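Local coordinates for protein VP1 (Polyomavirus HPyV6, PDB 4PCG) that probably serves as the major capsid protein, whose jelly-roll pentamers build the icosahedral shell and take part in attachment to host cells, at residues Val82-Arg87 against Gly220-Phe225. Numbering follows the deposited sequence.
Sequences VWEAFR and GILCLF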
loop_
_atom_site.group_PDB
_atom_site.type_symbol
_atom_site.label_atom_id
_atom_site.label_comp_id
_atom_site.label_asym_id
_atom_site.label_seq_id
_atom_site.Cartn_x
_atom_site.Cartn_y
_atom_site.Cartn_z
ATOM N N VAL B 82 40.510 -4.581 -10.599
ATOM C CA VAL B 82 39.675 -5.359 -9.706
ATOM C C VAL B 82 38.301 -5.543 -10.294
ATOM O O VAL B 82 37.853 -4.758 -11.107
ATOM C CB VAL B 82 39.508 -4.722 -8.308
ATOM C CG1 VAL B 82 40.876 -4.542 -7.658
ATOM C CG2 VAL B 82 38.758 -3.406 -8.389
ATOM N N TRP B 83 37.609 -6.568 -9.830
ATOM C CA TRP B 83 36.246 -6.779 -10.248
ATOM C C TRP B 83 35.344 -5.778 -9.544
ATOM O O TRP B 83 35.502 -5.512 -8.359
ATOM C CB TRP B 83 35.786 -8.202 -9.914
ATOM C CG TRP B 83 36.459 -9.257 -10.746
ATOM C CD1 TRP B 83 37.379 -10.156 -10.327
ATOM C CD2 TRP B 83 36.254 -9.511 -12.145
ATOM N NE1 TRP B 83 37.749 -10.975 -11.367
ATOM C CE2 TRP B 83 37.056 -10.609 -12.492
ATOM C CE3 TRP B 83 35.450 -8.918 -13.131
ATOM C CZ2 TRP B 83 37.133 -11.107 -13.807
ATOM C CZ3 TRP B 83 35.494 -9.427 -14.420
ATOM C CH2 TRP B 83 36.339 -10.510 -14.751
ATOM N N GLU B 84 34.397 -5.212 -10.294
ATOM C CA GLU B 84 33.442 -4.268 -9.763
ATOM C C GLU B 84 32.053 -4.813 -10.021
ATOM O O GLU B 84 31.660 -5.018 -11.179
ATOM C CB GLU B 84 33.625 -2.926 -10.481
ATOM C CG GLU B 84 32.580 -1.891 -10.135
ATOM C CD GLU B 84 32.698 -0.630 -10.988
ATOM O OE1 GLU B 84 33.433 -0.619 -11.977
ATOM O OE2 GLU B 84 32.033 0.357 -10.653
ATOM N N ALA B 85 31.301 -5.049 -8.965
ATOM C CA ALA B 85 29.906 -5.455 -9.106
ATOM C C ALA B 85 29.052 -4.204 -9.330
ATOM O O ALA B 85 29.042 -3.292 -8.500
ATOM C CB ALA B 85 29.455 -6.206 -7.862
ATOM N N PHE B 86 28.326 -4.142 -10.437
ATOM C CA PHE B 86 27.597 -2.907 -10.764
ATOM C C PHE B 86 26.084 -3.046 -10.773
ATOM O O PHE B 86 25.392 -2.017 -10.787
ATOM C CB PHE B 86 28.088 -2.273 -12.089
ATOM C CG PHE B 86 27.860 -3.142 -13.313
ATOM C CD1 PHE B 86 28.787 -4.100 -13.684
ATOM C CD2 PHE B 86 26.709 -3.020 -14.062
ATOM C CE1 PHE B 86 28.574 -4.918 -14.789
ATOM C CE2 PHE B 86 26.472 -3.846 -15.164
ATOM C CZ PHE B 86 27.413 -4.792 -15.535
ATOM N N ARG B 87 25.569 -4.280 -10.791
ATOM C CA ARG B 87 24.146 -4.541 -10.627
ATOM C C ARG B 87 23.899 -5.964 -10.165
ATOM O O ARG B 87 24.769 -6.820 -10.280
ATOM C CB ARG B 87 23.336 -4.251 -11.897
ATOM C CG ARG B 87 23.548 -5.229 -13.023
ATOM C CD ARG B 87 22.848 -4.723 -14.286
ATOM N NE ARG B 87 22.976 -5.679 -15.380
ATOM C CZ ARG B 87 22.228 -6.778 -15.519
ATOM N NH1 ARG B 87 21.284 -7.080 -14.638
ATOM N NH2 ARG B 87 22.430 -7.599 -16.544
ATOM N N GLY B 220 30.552 0.932 -8.413
ATOM C CA GLY B 220 29.883 -0.178 -7.765
ATOM C C GLY B 220 30.716 -0.750 -6.630
ATOM O O GLY B 220 31.516 -0.042 -6.022
ATOM N N ILE B 221 30.497 -2.024 -6.334
ATOM C CA ILE B 221 31.223 -2.708 -5.259
ATOM C C ILE B 221 32.575 -3.182 -5.777
ATOM O O ILE B 221 32.649 -3.996 -6.705
ATOM C CB ILE B 221 30.435 -3.905 -4.739
ATOM C CG1 ILE B 221 29.044 -3.482 -4.266
ATOM C CG2 ILE B 221 31.192 -4.596 -3.622
ATOM C CD1 ILE B 221 29.028 -2.373 -3.241
ATOM N N LEU B 222 33.641 -2.692 -5.155
ATOM C CA LEU B 222 34.991 -3.000 -5.600
ATOM C C LEU B 222 35.488 -4.213 -4.797
ATOM O O LEU B 222 35.655 -4.117 -3.574
ATOM C CB LEU B 222 35.914 -1.819 -5.393
ATOM C CG LEU B 222 35.526 -0.550 -6.147
ATOM C CD1 LEU B 222 36.552 0.512 -5.896
ATOM C CD2 LEU B 222 35.343 -0.780 -7.648
ATOM N N CYS B 223 35.744 -5.324 -5.485
ATOM C CA CYS B 223 36.044 -6.586 -4.798
ATOM C C CYS B 223 37.517 -6.692 -4.478
ATOM O O CYS B 223 38.242 -7.525 -5.002
ATOM C CB CYS B 223 35.470 -7.772 -5.575
ATOM S SG CYS B 223 33.664 -7.668 -5.616
ATOM N N LEU B 224 37.965 -5.815 -3.578
ATOM C CA LEU B 224 39.375 -5.654 -3.288
ATOM C C LEU B 224 39.997 -6.861 -2.575
ATOM O O LEU B 224 41.194 -7.050 -2.644
ATOM C CB LEU B 224 39.593 -4.376 -2.463
ATOM C CG LEU B 224 39.126 -3.091 -3.180
ATOM C CD1 LEU B 224 39.156 -1.888 -2.254
ATOM C CD2 LEU B 224 39.929 -2.853 -4.419
ATOM N N PHE B 225 39.173 -7.646 -1.903
ATOM C CA PHE B 225 39.633 -8.839 -1.201
ATOM C C PHE B 225 39.490 -10.051 -2.096
ATOM O O PHE B 225 39.758 -11.163 -1.663
ATOM C CB PHE B 225 38.802 -9.075 0.077
ATOM C CG PHE B 225 39.113 -8.146 1.224
ATOM C CD1 PHE B 225 40.175 -7.255 1.211
ATOM C CD2 PHE B 225 38.282 -8.179 2.358
ATOM C CE1 PHE B 225 40.419 -6.419 2.293
ATOM C CE2 PHE B 225 38.536 -7.363 3.441
ATOM C CZ PHE B 225 39.597 -6.490 3.410
HETATM O O HOH W 1 38.557 -8.396 -7.685
#
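In the jelly-roll of this VP1 subunit, the last part of strand 211-222 pairs antiparallel with strand 79-93, where Glu84 faces Leu222 and Ala85 faces Ile221. Ala85 and Ile221 form the hydrogen-bonded pair: Ala85 N reaches Ile221 O at 2.8 Å, and Ile221 N returns to Ala85 O at 2.9 Å. Farther along, Cys223 N meets Trp83 O at 2.9 Å. Cys223 then centres an inverse gamma turn, and a water bridges the two backbones, accepting from Trp83 N (3.0 Å) and donating to Cys223 O (2.8 Å). At the other end, Glu84, with CG anti to its own N (chi1 173°) and the chain extended, carries OE2 to Gly220 N at 2.7 Å, nearly straight (175°) and on the anti lone pair. Leu222 lies alongside this chain, its CD2 against CB and CG, while Leu224 CD2 meets Val82 CG1 at 3.8 Å. Arg270 and Arg272 form salt bridges to Glu84 OE1 and OE2 from strand 256-274, on the other side of strand 79-93. The carboxylate of buried Glu84 thus links its own strand to both neighbours, and the two arginines with the amide N-H probably favour its charged form.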